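Lectin (Pleurotus ostreatus, PDB 6LI7) binds N-acetylgalactosamine at a site built round a calcium ion and, as a mushroom lectin, probably recognises related sugars as well. Local coordinates at residues T39-Q44 and I285-P290; L49-K54 and G197-S202; T80-K85 and V153-G158; T326-K331 and A353-A358. One frame throughout, in Å; residues are numbered along the deposited sequence.

Interaction 1 (T39-Q44 and I285-P290); sequences TATPSQ and IPNLHP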
loop_
_atom_site.group_PDB
_atom_site.type_symbol
_atom_site.label_atom_id
_atom_site.label_comp_id
_atom_site.label_asym_id
_atom_site.label_seq_id
_atom_site.Cartn_x
_atom_site.Cartn_y
_atom_site.Cartn_z
ATOM N N THR A 39 13.551 -0.993 -15.500
ATOM C CA THR A 39 13.781 -2.404 -15.863
ATOM C C THR A 39 13.154 -3.326 -14.806
ATOM O O THR A 39 13.048 -4.519 -15.063
ATOM C CB THR A 39 15.281 -2.656 -16.045
ATOM O OG1 THR A 39 15.909 -2.442 -14.774
ATOM C CG2 THR A 39 15.893 -1.755 -17.108
ATOM N N ALA A 40 12.748 -2.815 -13.647
ATOM C CA ALA A 40 11.973 -3.625 -12.660
ATOM C C ALA A 40 10.725 -4.187 -13.358
ATOM O O ALA A 40 10.075 -3.422 -14.121
ATOM C CB ALA A 40 11.605 -2.745 -11.479
ATOM N N THR A 41 10.385 -5.449 -13.132
ATOM C CA THR A 41 9.135 -6.074 -13.643
ATOM C C THR A 41 8.233 -6.555 -12.496
ATOM O O THR A 41 8.632 -6.553 -11.357
ATOM C CB THR A 41 9.494 -7.246 -14.555
ATOM O OG1 THR A 41 10.257 -8.132 -13.736
ATOM C CG2 THR A 41 10.247 -6.791 -15.788
ATOM N N PRO A 42 6.978 -6.994 -12.735
ATOM C CA PRO A 42 6.095 -7.387 -11.637
ATOM C C PRO A 42 6.767 -8.462 -10.782
ATOM O O PRO A 42 7.486 -9.308 -11.328
ATOM C CB PRO A 42 4.879 -7.971 -12.362
ATOM C CG PRO A 42 4.838 -7.148 -13.632
ATOM C CD PRO A 42 6.300 -7.087 -14.045
ATOM N N SER A 43 6.519 -8.413 -9.469
ATOM C CA SER A 43 7.121 -9.358 -8.505
ATOM C C SER A 43 6.176 -9.612 -7.329
ATOM O O SER A 43 5.217 -8.855 -7.091
ATOM C CB SER A 43 8.486 -8.879 -8.059
ATOM O OG SER A 43 8.397 -7.601 -7.447
ATOM N N GLN A 44 6.463 -10.662 -6.593
ATOM C CA GLN A 44 5.831 -10.856 -5.273
ATOM C C GLN A 44 6.038 -9.596 -4.430
ATOM O O GLN A 44 7.127 -9.056 -4.408
ATOM C CB GLN A 44 6.401 -12.084 -4.577
ATOM C CG GLN A 44 5.813 -12.282 -3.186
ATOM C CD GLN A 44 6.379 -13.519 -2.541
ATOM O OE1 GLN A 44 6.525 -14.566 -3.140
ATOM N NE2 GLN A 44 6.730 -13.391 -1.292
ATOM N N ILE A 285 3.568 -4.102 -9.046
ATOM C CA ILE A 285 3.735 -3.797 -10.500
ATOM C C ILE A 285 4.427 -2.442 -10.556
ATOM O O ILE A 285 3.834 -1.401 -10.303
ATOM C CB ILE A 285 2.369 -3.862 -11.218
ATOM C CG1 ILE A 285 1.765 -5.258 -11.019
ATOM C CG2 ILE A 285 2.543 -3.532 -12.716
ATOM C CD1 ILE A 285 0.325 -5.201 -11.084
ATOM N N PRO A 286 5.760 -2.430 -10.674
ATOM C CA PRO A 286 6.527 -1.195 -10.553
ATOM C C PRO A 286 6.627 -0.443 -11.896
ATOM O O PRO A 286 7.156 0.665 -11.939
ATOM C CB PRO A 286 7.887 -1.769 -10.184
ATOM C CG PRO A 286 7.975 -3.003 -11.054
ATOM C CD PRO A 286 6.589 -3.600 -10.981
ATOM N N ASN A 287 6.118 -1.048 -12.979
ATOM C CA ASN A 287 6.301 -0.503 -14.354
ATOM C C ASN A 287 4.937 -0.274 -15.026
ATOM O O ASN A 287 4.777 -0.755 -16.147
ATOM C CB ASN A 287 7.128 -1.474 -15.203
ATOM C CG ASN A 287 6.527 -2.872 -15.271
ATOM O OD1 ASN A 287 5.697 -3.260 -14.432
ATOM N ND2 ASN A 287 7.024 -3.687 -16.197
ATOM N N LEU A 288 3.967 0.347 -14.362
ATOM C CA LEU A 288 2.639 0.570 -15.004
ATOM C C LEU A 288 2.821 1.417 -16.283
ATOM O O LEU A 288 3.685 2.301 -16.322
ATOM C CB LEU A 288 1.697 1.310 -14.065
ATOM C CG LEU A 288 1.138 0.507 -12.888
ATOM C CD1 LEU A 288 0.302 1.451 -12.035
ATOM C CD2 LEU A 288 0.304 -0.662 -13.368
ATOM N N HIS A 289 1.964 1.242 -17.278
ATOM C CA HIS A 289 1.771 2.272 -18.334
ATOM C C HIS A 289 1.314 3.551 -17.647
ATOM O O HIS A 289 0.609 3.519 -16.647
ATOM C CB HIS A 289 0.804 1.737 -19.391
ATOM C CG HIS A 289 0.671 2.664 -20.534
ATOM N ND1 HIS A 289 -0.142 3.797 -20.456
ATOM C CD2 HIS A 289 1.314 2.687 -21.727
ATOM C CE1 HIS A 289 -0.035 4.468 -21.588
ATOM N NE2 HIS A 289 0.834 3.785 -22.394
ATOM N N PRO A 290 1.731 4.748 -18.098
ATOM C CA PRO A 290 1.310 5.968 -17.427
ATOM C C PRO A 290 -0.174 6.327 -17.448
ATOM O O PRO A 290 -0.585 7.113 -16.606
ATOM C CB PRO A 290 2.015 7.121 -18.164
ATOM C CG PRO A 290 3.004 6.447 -19.093
ATOM C CD PRO A 290 2.745 4.968 -19.138
HETATM O O HOH W 1 9.936 -2.919 -17.011
#
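The methyl group of Ala-40 rests against the ring of Pro-286, CB to CG at 3.7 Å. The carbonyl of the following residue, Thr-41 O, lies 3.6 Å from Pro-286 CD, so the proline ring meets first a methyl and then a peptide group. Pro-42 crosses the side chain of Asn-287 at about a right angle, its CD 3.9 Å from Asn-287 OD1, and its CB reaches Ile-285 CG1 at 4.3 Å. With no direct hydrogen bond between the segments, the polar link is a water: it donates to Ala-40 O at 2.9 Å and accepts from Asn-287 ND2 at 3.1 Å. That bridge depends on how the asparagine is turned, for its CG sits between the backbone N and the carbonyl carbon (chi1 56°), which brings the amide up beside the 40-42 backbone. Further out, Ser-43 is hydrogen-bonded through its backbone to Thr-284, which ties the end of segment 39-44 to strand 281-285. Strand 43-44 is an outermost strand of an antiparallel sheet, next to 281-285, while Ile-285 leans on strands 249-259 and 293-301.

Interaction 2 (L49-K54 and G197-S202); sequences LLNASK and GAYQNS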
loop_
_atom_site.group_PDB
_atom_site.type_symbol
_atom_site.label_atom_id
_atom_site.label_comp_id
_atom_site.label_asym_id
_atom_site.label_seq_id
_atom_site.Cartn_x
_atom_site.Cartn_y
_atom_site.Cartn_z
ATOM N N LEU A 49 9.221 -3.515 6.779
ATOM C CA LEU A 49 9.288 -3.950 8.201
ATOM C C LEU A 49 9.714 -2.771 9.052
ATOM O O LEU A 49 10.472 -1.913 8.556
ATOM C CB LEU A 49 10.292 -5.085 8.317
ATOM C CG LEU A 49 10.111 -6.221 7.318
ATOM C CD1 LEU A 49 11.328 -7.155 7.354
ATOM C CD2 LEU A 49 8.814 -6.940 7.615
ATOM N N LEU A 50 9.316 -2.798 10.318
ATOM C CA LEU A 50 9.658 -1.797 11.335
ATOM C C LEU A 50 10.907 -2.212 12.135
ATOM O O LEU A 50 11.355 -1.378 12.921
ATOM C CB LEU A 50 8.441 -1.576 12.238
ATOM C CG LEU A 50 7.242 -0.884 11.566
ATOM C CD1 LEU A 50 6.043 -0.832 12.483
ATOM C CD2 LEU A 50 7.647 0.515 11.175
ATOM N N ASN A 51 11.449 -3.397 11.920
ATOM C CA ASN A 51 12.568 -4.012 12.705
ATOM C C ASN A 51 13.764 -3.070 12.884
ATOM O O ASN A 51 14.289 -3.041 14.015
ATOM C CB ASN A 51 13.037 -5.340 12.097
ATOM C CG ASN A 51 11.981 -6.402 12.287
ATOM O OD1 ASN A 51 10.910 -6.326 11.683
ATOM N ND2 ASN A 51 12.230 -7.367 13.174
ATOM N N ALA A 52 14.162 -2.271 11.880
ATOM C CA ALA A 52 15.358 -1.395 11.926
ATOM C C ALA A 52 14.938 0.007 12.316
ATOM O O ALA A 52 15.771 0.877 12.382
ATOM C CB ALA A 52 16.060 -1.392 10.569
ATOM N N SER A 53 13.655 0.250 12.539
ATOM C CA SER A 53 13.185 1.637 12.699
ATOM C C SER A 53 13.290 2.129 14.166
ATOM O O SER A 53 13.306 1.325 15.090
ATOM C CB SER A 53 11.795 1.734 12.119
ATOM O OG SER A 53 11.354 3.064 12.268
ATOM N N LYS A 54 13.295 3.442 14.381
ATOM C CA LYS A 54 13.312 4.033 15.737
ATOM C C LYS A 54 12.093 4.920 15.946
ATOM O O LYS A 54 11.658 5.572 15.013
ATOM C CB LYS A 54 14.606 4.835 15.928
ATOM C CG LYS A 54 15.815 3.943 16.188
ATOM C CD LYS A 54 16.932 3.996 15.230
ATOM C CE LYS A 54 18.080 3.099 15.670
ATOM N NZ LYS A 54 17.622 1.700 15.938
ATOM N N GLY A 197 13.154 5.242 21.458
ATOM C CA GLY A 197 13.154 3.781 21.628
ATOM C C GLY A 197 13.383 3.119 20.287
ATOM O O GLY A 197 13.357 3.802 19.277
ATOM N N ALA A 198 13.627 1.816 20.292
ATOM C CA ALA A 198 13.839 1.004 19.089
ATOM C C ALA A 198 12.667 0.033 18.958
ATOM O O ALA A 198 11.846 -0.063 19.873
ATOM C CB ALA A 198 15.187 0.339 19.217
ATOM N N TYR A 199 12.601 -0.712 17.861
ATOM C CA TYR A 199 11.487 -1.652 17.596
ATOM C C TYR A 199 11.322 -2.638 18.772
ATOM O O TYR A 199 10.195 -2.874 19.263
ATOM C CB TYR A 199 11.732 -2.312 16.248
ATOM C CG TYR A 199 10.779 -3.414 15.880
ATOM C CD1 TYR A 199 9.512 -3.126 15.389
ATOM C CD2 TYR A 199 11.155 -4.744 16.061
ATOM C CE1 TYR A 199 8.643 -4.158 15.033
ATOM C CE2 TYR A 199 10.306 -5.785 15.727
ATOM C CZ TYR A 199 9.070 -5.467 15.179
ATOM O OH TYR A 199 8.255 -6.480 14.878
ATOM N N GLN A 200 12.421 -3.205 19.221
ATOM C CA GLN A 200 12.390 -4.310 20.206
ATOM C C GLN A 200 12.722 -3.741 21.588
ATOM O O GLN A 200 12.884 -4.507 22.457
ATOM C CB GLN A 200 13.396 -5.387 19.758
ATOM C CG GLN A 200 12.982 -6.831 20.042
ATOM C CD GLN A 200 11.567 -7.226 19.694
ATOM O OE1 GLN A 200 10.633 -6.994 20.466
ATOM N NE2 GLN A 200 11.404 -7.906 18.570
ATOM N N ASN A 201 12.964 -2.452 21.760
ATOM C CA ASN A 201 13.355 -1.934 23.090
ATOM C C ASN A 201 12.729 -0.560 23.251
ATOM O O ASN A 201 13.393 0.422 22.887
ATOM C CB ASN A 201 14.875 -1.881 23.290
ATOM C CG ASN A 201 15.212 -1.422 24.700
ATOM O OD1 ASN A 201 14.418 -1.641 25.578
ATOM N ND2 ASN A 201 16.359 -0.820 24.965
ATOM N N SER A 202 11.469 -0.473 23.664
ATOM C CA SER A 202 10.774 0.827 23.836
ATOM C C SER A 202 9.626 0.634 24.817
ATOM O O SER A 202 9.194 -0.496 25.007
ATOM C CB SER A 202 10.257 1.358 22.508
ATOM O OG SER A 202 9.093 0.649 22.070
HETATM O O HOH W 2 14.860 -0.610 15.718
#
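One water oxygen is gripped by three backbone groups from both segments: it donates to Ser-53 O at 2.6 Å and to Asn-51 O at 3.0 Å, and accepts from Tyr-199 N at 3.1 Å. Beside this junction lies the tyrosine side chain. With CG anti to the backbone N (chi1 173°), Tyr-199 extends along the 50-51 backbone, and one ring face receives Asn-51 CA in a CH-pi contact, 3.9 Å from the Tyr-199 ring centroid. The Asn-51 amide runs side by side with the tyrosine and points the same way, its plane 34° from that of the ring; Asn-51 ND2 comes to 3.6 Å from Tyr-199 CE2. From Leu-50 come its CB, 3.7 Å from Tyr-199 CD1, and its carbonyl oxygen, which approaches the ring obliquely. Two type I turns meet here, where the two-stranded antiparallel sheet of 54-57 and 194-198 begins and ends: Leu-50 to Ser-53, closed by the bond from Ser-53 N to Leu-50 O at 2.8 Å, leads into 54-57, and Ala-198 to Asn-201 follows 194-198. Beyond the turns, Lys-54 CA passes 3.5 Å from Gly-197 O. Ser-53 OG hydrogen-bonds to Ala-149 O and Leu-50 packs on Met-148; Ala-149 and Met-148 belong to strand 146-155. Pro-206 lies against the tyrosine.

Interaction 3 (T80-K85 and V153-G158); sequences TAPCGK and VHFSDG. With NAG (2-acetamido-2-deoxy-beta-D-glucopyranose), chain C.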
loop_
_atom_site.group_PDB
_atom_site.type_symbol
_atom_site.label_atom_id
_atom_site.label_comp_id
_atom_site.label_asym_id
_atom_site.label_seq_id
_atom_site.Cartn_x
_atom_site.Cartn_y
_atom_site.Cartn_z
ATOM N N THR A 80 17.830 11.034 -0.398
ATOM C CA THR A 80 18.352 11.072 -1.790
ATOM C C THR A 80 18.545 9.653 -2.301
ATOM O O THR A 80 18.771 8.771 -1.497
ATOM C CB THR A 80 19.583 11.974 -1.859
ATOM O OG1 THR A 80 20.553 11.346 -1.035
ATOM C CG2 THR A 80 19.331 13.377 -1.358
ATOM N N ALA A 81 18.309 9.418 -3.595
ATOM C CA ALA A 81 18.531 8.103 -4.239
ATOM C C ALA A 81 20.035 7.834 -4.280
ATOM O O ALA A 81 20.780 8.724 -4.640
ATOM C CB ALA A 81 17.964 8.091 -5.644
ATOM N N PRO A 82 20.532 6.620 -3.967
ATOM C CA PRO A 82 21.894 6.241 -4.326
ATOM C C PRO A 82 22.272 6.521 -5.787
ATOM O O PRO A 82 21.412 6.757 -6.640
ATOM C CB PRO A 82 21.913 4.717 -4.100
ATOM C CG PRO A 82 20.877 4.492 -3.012
ATOM C CD PRO A 82 19.812 5.542 -3.269
ATOM N N CYS A 83 23.581 6.459 -6.028
ATOM C CA CYS A 83 24.300 6.757 -7.297
ATOM C C CYS A 83 23.668 6.003 -8.470
ATOM O O CYS A 83 23.535 4.772 -8.361
ATOM C CB CYS A 83 25.757 6.320 -7.133
ATOM S SG CYS A 83 25.953 5.016 -5.880
ATOM N N GLY A 84 23.278 6.704 -9.536
ATOM C CA GLY A 84 22.772 6.095 -10.792
ATOM C C GLY A 84 21.596 5.140 -10.593
ATOM O O GLY A 84 21.457 4.189 -11.402
ATOM N N LYS A 85 20.788 5.349 -9.545
ATOM C CA LYS A 85 19.467 4.681 -9.343
ATOM C C LYS A 85 18.424 5.798 -9.358
ATOM O O LYS A 85 18.754 6.870 -8.825
ATOM C CB LYS A 85 19.367 3.989 -7.971
ATOM C CG LYS A 85 19.970 2.596 -7.781
ATOM C CD LYS A 85 19.581 2.019 -6.424
ATOM C CE LYS A 85 20.502 0.967 -5.849
ATOM N NZ LYS A 85 20.739 -0.121 -6.821
ATOM N N VAL A 153 11.724 2.088 -0.309
ATOM C CA VAL A 153 11.847 2.745 -1.625
ATOM C C VAL A 153 12.142 1.687 -2.675
ATOM O O VAL A 153 13.080 0.926 -2.485
ATOM C CB VAL A 153 12.911 3.838 -1.573
ATOM C CG1 VAL A 153 13.150 4.399 -2.972
ATOM C CG2 VAL A 153 12.483 4.932 -0.613
ATOM N N HIS A 154 11.330 1.619 -3.733
ATOM C CA HIS A 154 11.635 0.770 -4.915
ATOM C C HIS A 154 12.298 1.640 -6.001
ATOM O O HIS A 154 11.794 2.759 -6.286
ATOM C CB HIS A 154 10.372 0.078 -5.410
ATOM C CG HIS A 154 9.669 -0.651 -4.325
ATOM N ND1 HIS A 154 10.134 -1.858 -3.840
ATOM C CD2 HIS A 154 8.527 -0.360 -3.654
ATOM C CE1 HIS A 154 9.309 -2.294 -2.915
ATOM N NE2 HIS A 154 8.311 -1.386 -2.783
ATOM N N PHE A 155 13.428 1.170 -6.518
ATOM C CA PHE A 155 14.241 1.869 -7.544
ATOM C C PHE A 155 13.921 1.319 -8.945
ATOM O O PHE A 155 13.464 0.167 -9.102
ATOM C CB PHE A 155 15.726 1.728 -7.191
ATOM C CG PHE A 155 16.124 2.373 -5.886
ATOM C CD1 PHE A 155 16.123 3.753 -5.736
ATOM C CD2 PHE A 155 16.452 1.591 -4.800
ATOM C CE1 PHE A 155 16.426 4.341 -4.520
ATOM C CE2 PHE A 155 16.804 2.181 -3.591
ATOM C CZ PHE A 155 16.772 3.549 -3.446
ATOM N N SER A 156 14.287 2.090 -9.967
ATOM C CA SER A 156 14.038 1.800 -11.410
ATOM C C SER A 156 14.659 0.476 -11.828
ATOM O O SER A 156 14.118 -0.241 -12.695
ATOM C CB SER A 156 14.537 2.924 -12.247
ATOM O OG SER A 156 15.840 3.329 -11.825
ATOM N N ASP A 157 15.700 0.057 -11.154
ATOM C CA ASP A 157 16.441 -1.146 -11.596
ATOM C C ASP A 157 15.913 -2.362 -10.854
ATOM O O ASP A 157 16.496 -3.417 -11.006
ATOM C CB ASP A 157 17.940 -0.980 -11.358
ATOM C CG ASP A 157 18.321 -0.914 -9.873
ATOM O OD1 ASP A 157 17.441 -1.080 -9.013
ATOM O OD2 ASP A 157 19.491 -0.700 -9.580
ATOM N N GLY A 158 14.833 -2.256 -10.080
ATOM C CA GLY A 158 14.327 -3.474 -9.428
ATOM C C GLY A 158 14.936 -3.691 -8.045
ATOM O O GLY A 158 14.530 -4.616 -7.405
HETATM C C1 NAG C . 17.317 17.218 -0.790
HETATM C C2 NAG C . 16.940 18.638 -1.152
HETATM C C3 NAG C . 17.366 18.883 -2.586
HETATM C C4 NAG C . 18.799 18.537 -2.878
HETATM C C5 NAG C . 18.968 17.068 -2.512
HETATM C C6 NAG C . 20.312 16.415 -2.879
HETATM C C7 NAG C . 15.042 19.631 0.024
HETATM C C8 NAG C . 13.561 19.742 0.238
HETATM N N2 NAG C . 15.544 18.966 -1.001
HETATM O O3 NAG C . 17.145 20.244 -2.806
HETATM O O4 NAG C . 19.015 18.791 -4.290
HETATM O O5 NAG C . 18.668 16.955 -1.121
HETATM O O6 NAG C . 21.277 16.971 -2.011
HETATM O O7 NAG C . 15.746 20.063 0.873
#
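Lys-85 lays its aliphatic chain across the ring of Phe-155, the two side chains crossing at about a right angle. Lys-85 CD stands over one face, 3.7 Å from the Phe-155 ring centroid and 22° off the normal, a CH-pi contact in which the methylene packs on the aromatic system. On the opposite face sits Val-153 CG1, from the same strand as the phenylalanine, so the buried ring is held between two aliphatic groups. Pro-82 adds to this tight part, its CD 3.6 Å from Phe-155 CZ. Ala-81 CB is a more distant neighbour, 4.2 Å from Phe-155 CE1.

The lysine tip belongs to the looser, more exposed side. After an extended run the chain of Lys-85 bends at its last torsion (chi4 -53°) and brings Lys-85 NZ to 3.1 Å from Asp-157 OD2, a salt bridge that uses the syn lone pair of that oxygen. Thr-159 OG1 bonds to both Lys-85 NZ and Asp-157 OD1, so a single hydroxyl ties the two charged groups together. Thr-80, which does not touch 153-158, meets C6 of an N-acetylglucosamine with its CG2 at 3.5 Å and belongs to the glycan-contacting residues.

Lys-85 also ends a type II turn begun at Pro-82. This turn lies in the connection from strand 71-80 of a five-stranded antiparallel sheet to strand 87-96 of a four-stranded one. The contact thus sets this sheet-to-sheet connection against the end of strand 146-155, which runs between 87-96 and 160-164.

Interaction 4 (T326-K331 and A353-A358); sequences TDASWK and AKIIGA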
loop_
_atom_site.group_PDB
_atom_site.type_symbol
_atom_site.label_atom_id
_atom_site.label_comp_id
_atom_site.label_asym_id
_atom_site.label_seq_id
_atom_site.Cartn_x
_atom_site.Cartn_y
_atom_site.Cartn_z
ATOM N N THR A 326 -12.605 -5.820 -6.777
ATOM C CA THR A 326 -13.541 -6.724 -7.454
ATOM C C THR A 326 -14.950 -6.280 -7.096
ATOM O O THR A 326 -15.303 -6.170 -5.918
ATOM C CB THR A 326 -13.166 -8.182 -7.190
ATOM O OG1 THR A 326 -12.819 -8.396 -5.818
ATOM C CG2 THR A 326 -11.992 -8.571 -8.063
ATOM N N ASP A 327 -15.740 -6.034 -8.132
ATOM C CA ASP A 327 -17.140 -5.565 -8.023
ATOM C C ASP A 327 -17.813 -5.738 -9.406
ATOM O O ASP A 327 -17.210 -6.368 -10.320
ATOM C CB ASP A 327 -17.220 -4.140 -7.457
ATOM C CG ASP A 327 -16.578 -3.081 -8.363
ATOM O OD1 ASP A 327 -16.365 -3.363 -9.580
ATOM O OD2 ASP A 327 -16.191 -2.022 -7.812
ATOM N N ALA A 328 -19.021 -5.204 -9.554
ATOM C CA ALA A 328 -19.861 -5.432 -10.758
ATOM C C ALA A 328 -19.380 -4.551 -11.936
ATOM O O ALA A 328 -19.893 -4.778 -13.010
ATOM C CB ALA A 328 -21.332 -5.199 -10.419
ATOM N N SER A 329 -18.386 -3.662 -11.764
ATOM C CA SER A 329 -17.785 -2.849 -12.855
ATOM C C SER A 329 -16.745 -3.670 -13.567
ATOM O O SER A 329 -16.272 -3.220 -14.602
ATOM C CB SER A 329 -17.184 -1.573 -12.339
ATOM O OG SER A 329 -15.906 -1.801 -11.747
ATOM N N TRP A 330 -16.416 -4.852 -13.041
ATOM C CA TRP A 330 -15.525 -5.750 -13.783
ATOM C C TRP A 330 -16.356 -6.427 -14.878
ATOM O O TRP A 330 -17.520 -6.634 -14.656
ATOM C CB TRP A 330 -14.848 -6.769 -12.878
ATOM C CG TRP A 330 -13.784 -6.202 -11.982
ATOM C CD1 TRP A 330 -13.905 -5.173 -11.098
ATOM C CD2 TRP A 330 -12.429 -6.646 -11.905
ATOM N NE1 TRP A 330 -12.698 -4.933 -10.493
ATOM C CE2 TRP A 330 -11.791 -5.850 -10.936
ATOM C CE3 TRP A 330 -11.682 -7.620 -12.576
ATOM C CZ2 TRP A 330 -10.460 -6.027 -10.598
ATOM C CZ3 TRP A 330 -10.363 -7.798 -12.234
ATOM C CH2 TRP A 330 -9.764 -7.010 -11.258
ATOM N N LYS A 331 -15.714 -6.889 -15.933
ATOM C CA LYS A 331 -16.352 -7.660 -17.013
ATOM C C LYS A 331 -15.911 -9.091 -16.822
ATOM O O LYS A 331 -14.817 -9.327 -16.308
ATOM C CB LYS A 331 -15.968 -7.095 -18.396
ATOM C CG LYS A 331 -17.012 -6.145 -18.986
ATOM C CD LYS A 331 -17.201 -4.841 -18.266
ATOM C CE LYS A 331 -18.248 -3.947 -18.895
ATOM N NZ LYS A 331 -17.906 -3.712 -20.320
ATOM N N ALA A 353 -19.567 -8.580 -14.125
ATOM C CA ALA A 353 -19.302 -9.668 -13.149
ATOM C C ALA A 353 -20.442 -9.673 -12.124
ATOM O O ALA A 353 -20.995 -8.594 -11.781
ATOM C CB ALA A 353 -17.976 -9.482 -12.461
ATOM N N LYS A 354 -20.757 -10.858 -11.621
ATOM C CA LYS A 354 -21.746 -11.001 -10.526
ATOM C C LYS A 354 -21.046 -10.919 -9.157
ATOM O O LYS A 354 -20.050 -11.648 -8.957
ATOM C CB LYS A 354 -22.406 -12.367 -10.679
ATOM C CG LYS A 354 -23.529 -12.587 -9.684
ATOM C CD LYS A 354 -24.173 -13.937 -9.846
ATOM C CE LYS A 354 -25.171 -14.221 -8.746
ATOM N NZ LYS A 354 -25.703 -15.584 -8.934
ATOM N N ILE A 355 -21.569 -10.100 -8.250
ATOM C CA ILE A 355 -21.118 -10.065 -6.832
ATOM C C ILE A 355 -21.689 -11.306 -6.146
ATOM O O ILE A 355 -22.895 -11.435 -6.109
ATOM C CB ILE A 355 -21.528 -8.752 -6.140
ATOM C CG1 ILE A 355 -20.637 -7.603 -6.628
ATOM C CG2 ILE A 355 -21.440 -8.897 -4.622
ATOM C CD1 ILE A 355 -21.145 -6.235 -6.315
ATOM N N ILE A 356 -20.842 -12.249 -5.770
ATOM C CA ILE A 356 -21.251 -13.415 -4.941
ATOM C C ILE A 356 -21.506 -12.893 -3.525
ATOM O O ILE A 356 -22.500 -13.259 -2.983
ATOM C CB ILE A 356 -20.196 -14.522 -4.999
ATOM C CG1 ILE A 356 -19.876 -14.842 -6.465
ATOM C CG2 ILE A 356 -20.643 -15.728 -4.176
ATOM C CD1 ILE A 356 -21.122 -14.949 -7.381
ATOM N N GLY A 357 -20.642 -12.040 -2.974
ATOM C CA GLY A 357 -20.900 -11.358 -1.696
ATOM C C GLY A 357 -19.715 -10.474 -1.316
ATOM O O GLY A 357 -18.606 -10.681 -1.868
ATOM N N ALA A 358 -19.918 -9.528 -0.401
ATOM C CA ALA A 358 -18.805 -8.731 0.162
ATOM C C ALA A 358 -17.836 -9.688 0.866
ATOM O O ALA A 358 -18.278 -10.769 1.378
ATOM C CB ALA A 358 -19.343 -7.675 1.091
#
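Ala-353 has the most surface buried in this contact, and it works through both backbone and methyl. Its N-H is directed to Trp-330 O, 2.9 Å from Ala-353 N, in a nearly straight bond (165° at the hydrogen) whose donor is tilted 31° from the carbonyl plane. Its CB fits into the turn 327-330, lying 3.6 Å from Trp-330 O and 3.9 Å from Asp-327 O. Two residues on, Ile-355 comes up beside Ala-328: with CG1 beside its backbone N (chi1 -74°), its CD1 reaches 4.0 Å from Ala-328 N and 4.2 Å from Ala-328 CB. Ala-328 CA also makes a CA-H...O contact with Ala-353 O at 3.5 Å.

Asp-327 helps to hold the turn: besides the backbone bond from Trp-330 N to Asp-327 O, its OD1 accepts from Ser-329 N (3.0 Å) and Ser-329 OG (2.7 Å); that hydroxyl also bonds to Lys-240 NZ. The indole of Trp-330 leads away, its NE1 bonded to Val-325 O. The motif is a type I turn reinforced by an Asx turn, leading into strand 331-333 beside its antiparallel neighbour 351-358, which carries a classic beta bulge at Ile-356 and Gly-357 facing Trp-220.

In the fold
All four contacts are partly buried and pack loops against sheets or other loops, yet their chemistry differs. Interactions 1 and 2 have no direct hydrogen bond between their segments and rely on water and van der Waals packing; interaction 3 combines a buried aromatic ring with a salt bridge on its more exposed side, and interaction 4 is fixed by a backbone bond. Strand 146-155 supplies part of interaction 3 and lies against interaction 2; both lie across the chain's centre from interaction 4. Segment 39-44 joins the sheet of 281-285 and 249-259, while Thr-39 N and Ala-40 N probably hydrogen-bond to Ser-156 O of interaction 3, so interaction 1 touches both.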